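Local structure of transcriptional regulator, TetR family (Thermus thermophilus, 3VPR) at residues Glu11-Phe16 with Tyr94-Thr99; Arg81-His86 with Ser153-Met158. The protein probably binds DNA through a helix-turn-helix motif and represses transcription, as a TetR-family regulator that forms a dimer. One frame throughout, in Å; residues are numbered along the deposited sequence.

From the N terminus, helix 4-19 opens the probable DNA-binding region of this all-helical chain and supplies residues 11-16 to contact 1. The chain runs on through the predicted helix-turn-helix and the long helix 47-70 to helix 75-92, whose residues 81-86 enter contact 2, and directly into helix 94-103, whose residues 94-99 close the first loop, 77 residues long. Residues 153-158 of helix 144-161 close the second, of 66 residues. Because contact 2 opens before contact 1 has closed, the two loops cross instead of nesting. Contact 1 ties the probable DNA-binding region to the C-terminal region; contact 2, its centre about 19 Å from that of contact 1, joins two helices within the latter.

Contact 1 (Glu11-Phe16 with Tyr94-Thr99); sequences EAAKLF and YPFFVT
Pro95 O is held by two donors from Thr99, the amide N at 3.1 Å and the hydroxyl OG1 at 2.9 Å, which reach it from opposite faces of the carbonyl plane. With OG1 anti to the carbonyl carbon (chi1 -64°), the hydroxyl makes this bond while still lying against Ala13 and Phe16 CB. Thr99 CG2, anti to the backbone N, lies obliquely against the Phe16 ring, 3.7 Å from CD2. Thr99 OG1 also comes within 3.1 Å of Ala13 O, but at an angle too poor for a hydrogen bond; that carbonyl receives Thr17 OG1 instead. Ala13 suits the crossing since its small methyl lets the axes of segments 11-16 and 94-99 approach to 8.1 Å, with their directions 59° apart. Its CB stands over the centre of the Phe96 ring, 4.2 Å from the centroid, as a CH-pi contact. Pro95, a compact ring in the first turn of its helix, sets CB 4.2 Å from Lys14 CG. Helix 47-70 flanks the crossing, with Ile54 touching both Phe96 and Thr99, while Leu29 packs on Phe16, so this part of helix 4-19 packs against helix 26-33, within the predicted helix-turn-helix, as well as against helix 94-103.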
loop_
_atom_site.group_PDB
_atom_site.type_symbol
_atom_site.label_atom_id
_atom_site.label_comp_id
_atom_site.label_asym_id
_atom_site.label_seq_id
_atom_site.Cartn_x
_atom_site.Cartn_y
_atom_site.Cartn_z
ATOM N N GLU A 11 -8.906 -12.670 18.776
ATOM C CA GLU A 11 -7.718 -13.476 19.034
ATOM C C GLU A 11 -7.152 -14.070 17.762
ATOM O O GLU A 11 -5.938 -14.181 17.614
ATOM C CB GLU A 11 -8.026 -14.606 20.021
ATOM C CG GLU A 11 -8.302 -14.127 21.446
ATOM C CD GLU A 11 -7.114 -13.401 22.056
ATOM O OE1 GLU A 11 -6.044 -14.033 22.201
ATOM O OE2 GLU A 11 -7.250 -12.199 22.386
ATOM N N ALA A 12 -8.036 -14.473 16.858
ATOM C CA ALA A 12 -7.613 -15.035 15.581
ATOM C C ALA A 12 -6.923 -13.914 14.813
ATOM O O ALA A 12 -5.837 -14.096 14.265
ATOM C CB ALA A 12 -8.817 -15.534 14.789
ATOM N N ALA A 13 -7.557 -12.744 14.783
ATOM C CA ALA A 13 -6.975 -11.609 14.086
ATOM C C ALA A 13 -5.549 -11.327 14.584
ATOM O O ALA A 13 -4.653 -11.074 13.782
ATOM C CB ALA A 13 -7.851 -10.372 14.258
ATOM N N LYS A 14 -5.335 -11.368 15.897
ATOM C CA LYS A 14 -3.995 -11.124 16.432
ATOM C C LYS A 14 -3.033 -12.238 16.029
ATOM O O LYS A 14 -1.897 -11.976 15.648
ATOM C CB LYS A 14 -4.013 -11.031 17.953
ATOM C CG LYS A 14 -4.728 -9.825 18.501
ATOM C CD LYS A 14 -4.671 -9.837 20.026
ATOM C CE LYS A 14 -5.498 -8.711 20.623
ATOM N NZ LYS A 14 -5.443 -8.729 22.112
ATOM N N LEU A 15 -3.491 -13.479 16.103
ATOM C CA LEU A 15 -2.632 -14.603 15.762
ATOM C C LEU A 15 -2.239 -14.555 14.287
ATOM O O LEU A 15 -1.088 -14.804 13.945
ATOM C CB LEU A 15 -3.319 -15.928 16.102
ATOM C CG LEU A 15 -2.485 -17.157 15.764
ATOM C CD1 LEU A 15 -1.154 -17.088 16.512
ATOM C CD2 LEU A 15 -3.242 -18.415 16.140
ATOM N N PHE A 16 -3.190 -14.218 13.422
ATOM C CA PHE A 16 -2.906 -14.125 11.996
ATOM C C PHE A 16 -1.902 -13.002 11.748
ATOM O O PHE A 16 -1.058 -13.105 10.866
ATOM C CB PHE A 16 -4.174 -13.843 11.187
ATOM C CG PHE A 16 -5.162 -14.976 11.171
ATOM C CD1 PHE A 16 -4.734 -16.296 11.243
ATOM C CD2 PHE A 16 -6.528 -14.717 11.043
ATOM C CE1 PHE A 16 -5.656 -17.349 11.188
ATOM C CE2 PHE A 16 -7.454 -15.754 10.983
ATOM C CZ PHE A 16 -7.019 -17.076 11.057
ATOM N N TYR A 94 -6.154 -2.327 14.505
ATOM C CA TYR A 94 -4.958 -2.677 13.748
ATOM C C TYR A 94 -4.854 -4.141 13.307
ATOM O O TYR A 94 -4.695 -4.429 12.119
ATOM C CB TYR A 94 -3.716 -2.291 14.557
ATOM C CG TYR A 94 -2.417 -2.550 13.839
ATOM C CD1 TYR A 94 -1.966 -1.685 12.850
ATOM C CD2 TYR A 94 -1.636 -3.662 14.150
ATOM C CE1 TYR A 94 -0.772 -1.914 12.191
ATOM C CE2 TYR A 94 -0.435 -3.903 13.494
ATOM C CZ TYR A 94 -0.012 -3.022 12.515
ATOM O OH TYR A 94 1.171 -3.249 11.849
ATOM N N PRO A 95 -4.934 -5.089 14.256
ATOM C CA PRO A 95 -4.833 -6.498 13.852
ATOM C C PRO A 95 -5.853 -6.975 12.807
ATOM O O PRO A 95 -5.543 -7.846 11.993
ATOM C CB PRO A 95 -4.923 -7.258 15.181
ATOM C CG PRO A 95 -5.570 -6.278 16.126
ATOM C CD PRO A 95 -5.033 -4.951 15.720
ATOM N N PHE A 96 -7.061 -6.415 12.823
ATOM C CA PHE A 96 -8.072 -6.800 11.841
ATOM C C PHE A 96 -7.671 -6.354 10.436
ATOM O O PHE A 96 -7.961 -7.033 9.450
ATOM C CB PHE A 96 -9.427 -6.179 12.176
ATOM C CG PHE A 96 -10.096 -6.788 13.366
ATOM C CD1 PHE A 96 -9.762 -6.382 14.652
ATOM C CD2 PHE A 96 -11.064 -7.775 13.203
ATOM C CE1 PHE A 96 -10.385 -6.953 15.764
ATOM C CE2 PHE A 96 -11.696 -8.357 14.308
ATOM C CZ PHE A 96 -11.355 -7.946 15.591
ATOM N N PHE A 97 -7.017 -5.200 10.351
ATOM C CA PHE A 97 -6.579 -4.662 9.069
ATOM C C PHE A 97 -5.400 -5.435 8.514
ATOM O O PHE A 97 -5.339 -5.696 7.313
ATOM C CB PHE A 97 -6.245 -3.183 9.218
ATOM C CG PHE A 97 -7.456 -2.303 9.199
ATOM C CD1 PHE A 97 -7.949 -1.804 7.996
ATOM C CD2 PHE A 97 -8.154 -2.041 10.366
ATOM C CE1 PHE A 97 -9.125 -1.058 7.961
ATOM C CE2 PHE A 97 -9.330 -1.298 10.338
ATOM C CZ PHE A 97 -9.816 -0.807 9.136
ATOM N N VAL A 98 -4.469 -5.808 9.384
ATOM C CA VAL A 98 -3.318 -6.579 8.946
ATOM C C VAL A 98 -3.821 -7.925 8.428
ATOM O O VAL A 98 -3.295 -8.471 7.459
ATOM C CB VAL A 98 -2.320 -6.801 10.102
ATOM C CG1 VAL A 98 -1.203 -7.755 9.659
ATOM C CG2 VAL A 98 -1.733 -5.461 10.536
ATOM N N THR A 99 -4.864 -8.449 9.058
ATOM C CA THR A 99 -5.414 -9.734 8.642
ATOM C C THR A 99 -6.109 -9.620 7.288
ATOM O O THR A 99 -5.851 -10.409 6.376
ATOM C CB THR A 99 -6.434 -10.274 9.676
ATOM O OG1 THR A 99 -5.770 -10.535 10.920
ATOM C CG2 THR A 99 -7.075 -11.564 9.169
#

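Contact 2 (Arg81-His86 with Ser153-Met158); sequences RFMEAH and SMLNWM
With CG anti to the backbone N (chi1 178°), His86 places its imidazole against Leu155 and Asn156 of helix 144-161, where Leu155, its CG anti to the carbonyl carbon, presents CB and both methyls to the facing helix. Leu155 CB lies over one face of the His86 ring, offset toward the rim and 3.6 Å from NE2, in a CH-pi contact. The two methyls divide the remaining work. CD1 reaches His86 CG at 3.8 Å and meets the Phe82 ring at its edge, 4.4 Å from CE1, whereas CD2 lies against the backbone of Met83, a selenomethionine here, 3.5 Å from its O and beside its CB. A branched leucine suits this position because it can touch three residues of one helix at once. The imidazole adds a polar link at its own edge: NE2 gives Asn156 OD1 a weak hydrogen bond of 3.1 Å, ring and amide planes being clearly tilted against each other. The bond is bent to 121° at the hydrogen. On the other ring nitrogen, ND1 is hydrogen-bonded to His122 NE2, so histidine serves this buried place by offering two polar atoms and a flat face together. A leucine in place of His86 would probably leave His122 NE2 and Asn156 OD1 without these partners and Leu155 CB without an aromatic face to rest on. The helix segments run nearly parallel, 6° apart, with axes 10.5 Å from each other, a spacing that these larger side chains bridge. Around them, helix 109-135 packs on Phe82 through Leu126 and Ile129, Leu62 of helix 47-70 touches His86, and helix 170-183 meets Met83 through Tyr177 and His178; Trp157 of the second subunit packs on Ser153 and Asn156, so helix 144-161 takes part in the dimer interface.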
loop_
_atom_site.group_PDB
_atom_site.type_symbol
_atom_site.label_atom_id
_atom_site.label_comp_id
_atom_site.label_asym_id
_atom_site.label_seq_id
_atom_site.Cartn_x
_atom_site.Cartn_y
_atom_site.Cartn_z
ATOM N N ARG A 81 -12.677 14.908 8.291
ATOM C CA ARG A 81 -13.288 13.954 9.196
ATOM C C ARG A 81 -13.197 12.562 8.596
ATOM O O ARG A 81 -12.900 11.603 9.285
ATOM C CB ARG A 81 -14.740 14.332 9.466
ATOM C CG ARG A 81 -14.890 15.760 9.971
ATOM C CD ARG A 81 -16.052 15.883 10.931
ATOM N NE ARG A 81 -15.740 15.234 12.199
ATOM C CZ ARG A 81 -16.647 14.693 13.004
ATOM N NH1 ARG A 81 -17.934 14.718 12.675
ATOM N NH2 ARG A 81 -16.264 14.119 14.138
ATOM N N PHE A 82 -13.443 12.445 7.302
ATOM C CA PHE A 82 -13.345 11.143 6.678
ATOM C C PHE A 82 -11.936 10.562 6.897
ATOM O O PHE A 82 -11.784 9.434 7.369
ATOM C CB PHE A 82 -13.633 11.257 5.189
ATOM C CG PHE A 82 -13.558 9.948 4.449
ATOM C CD1 PHE A 82 -12.331 9.406 4.074
ATOM C CD2 PHE A 82 -14.725 9.269 4.100
ATOM C CE1 PHE A 82 -12.272 8.203 3.351
ATOM C CE2 PHE A 82 -14.672 8.081 3.386
ATOM C CZ PHE A 82 -13.449 7.545 3.007
HETATM N N MSE A 83 -10.911 11.349 6.582
HETATM C CA MSE A 83 -9.535 10.884 6.714
HETATM C C MSE A 83 -9.149 10.528 8.150
HETATM O O MSE A 83 -8.509 9.498 8.384
HETATM C CB MSE A 83 -8.579 11.929 6.135
HETATM C CG MSE A 83 -8.770 12.148 4.640
HETATM SE SE MSE A 83 -7.689 13.594 3.896
HETATM C CE MSE A 83 -5.937 12.708 3.969
ATOM N N GLU A 84 -9.548 11.363 9.104
ATOM C CA GLU A 84 -9.232 11.102 10.505
ATOM C C GLU A 84 -9.987 9.909 11.088
ATOM O O GLU A 84 -9.410 9.111 11.823
ATOM C CB GLU A 84 -9.483 12.354 11.347
ATOM C CG GLU A 84 -8.428 13.424 11.106
ATOM C CD GLU A 84 -8.541 14.606 12.046
ATOM O OE1 GLU A 84 -8.559 14.394 13.276
ATOM O OE2 GLU A 84 -8.600 15.748 11.555
ATOM N N ALA A 85 -11.271 9.786 10.763
ATOM C CA ALA A 85 -12.067 8.669 11.249
ATOM C C ALA A 85 -11.471 7.378 10.683
ATOM O O ALA A 85 -11.365 6.382 11.384
ATOM C CB ALA A 85 -13.536 8.825 10.802
ATOM N N HIS A 86 -11.073 7.408 9.411
ATOM C CA HIS A 86 -10.476 6.239 8.764
ATOM C C HIS A 86 -9.222 5.801 9.514
ATOM O O HIS A 86 -9.098 4.647 9.902
ATOM C CB HIS A 86 -10.129 6.573 7.307
ATOM C CG HIS A 86 -9.463 5.457 6.559
ATOM N ND1 HIS A 86 -9.987 4.924 5.399
ATOM C CD2 HIS A 86 -8.307 4.792 6.790
ATOM C CE1 HIS A 86 -9.182 3.977 4.951
ATOM N NE2 HIS A 86 -8.156 3.878 5.776
ATOM N N SER A 153 -4.701 6.060 -0.777
ATOM C CA SER A 153 -3.327 5.570 -0.785
ATOM C C SER A 153 -2.598 6.073 0.460
ATOM O O SER A 153 -1.877 5.322 1.112
ATOM C CB SER A 153 -2.584 6.033 -2.047
ATOM O OG SER A 153 -3.177 5.478 -3.214
HETATM N N MSE A 154 -2.781 7.343 0.802
HETATM C CA MSE A 154 -2.100 7.864 1.982
HETATM C C MSE A 154 -2.565 7.128 3.244
HETATM O O MSE A 154 -1.751 6.699 4.065
HETATM C CB MSE A 154 -2.346 9.371 2.130
HETATM C CG MSE A 154 -1.727 10.223 1.025
HETATM SE SE MSE A 154 -2.246 12.096 1.128
HETATM C CE MSE A 154 -3.720 12.106 -0.086
ATOM N N LEU A 155 -3.875 6.972 3.381
ATOM C CA LEU A 155 -4.447 6.312 4.545
ATOM C C LEU A 155 -4.129 4.811 4.601
ATOM O O LEU A 155 -3.640 4.327 5.622
ATOM C CB LEU A 155 -5.962 6.529 4.571
ATOM C CG LEU A 155 -6.437 7.990 4.526
ATOM C CD1 LEU A 155 -7.911 8.025 4.191
ATOM C CD2 LEU A 155 -6.163 8.688 5.864
ATOM N N ASN A 156 -4.380 4.079 3.512
ATOM C CA ASN A 156 -4.127 2.633 3.513
ATOM C C ASN A 156 -2.657 2.227 3.547
ATOM O O ASN A 156 -2.319 1.224 4.171
ATOM C CB ASN A 156 -4.823 1.948 2.329
ATOM C CG ASN A 156 -6.339 2.028 2.423
ATOM O OD1 ASN A 156 -6.879 2.219 3.508
ATOM N ND2 ASN A 156 -7.031 1.876 1.288
ATOM N N TRP A 157 -1.780 2.984 2.893
ATOM C CA TRP A 157 -0.361 2.639 2.929
ATOM C C TRP A 157 0.136 2.649 4.374
ATOM O O TRP A 157 1.130 2.002 4.685
ATOM C CB TRP A 157 0.471 3.617 2.099
ATOM C CG TRP A 157 1.920 3.195 1.908
ATOM C CD1 TRP A 157 3.042 3.925 2.217
ATOM C CD2 TRP A 157 2.390 1.988 1.295
ATOM N NE1 TRP A 157 4.173 3.247 1.829
ATOM C CE2 TRP A 157 3.803 2.057 1.263
ATOM C CE3 TRP A 157 1.756 0.855 0.770
ATOM C CZ2 TRP A 157 4.591 1.035 0.720
ATOM C CZ3 TRP A 157 2.541 -0.164 0.228
ATOM C CH2 TRP A 157 3.944 -0.065 0.211
HETATM N N MSE A 158 -0.551 3.370 5.257
HETATM C CA MSE A 158 -0.166 3.415 6.671
HETATM C C MSE A 158 -0.084 2.006 7.276
HETATM O O MSE A 158 0.666 1.766 8.229
HETATM C CB MSE A 158 -1.166 4.244 7.487
HETATM C CG MSE A 158 -0.979 5.758 7.425
HETATM SE SE MSE A 158 -2.267 6.720 8.558
HETATM C CE MSE A 158 -1.454 6.385 10.277
#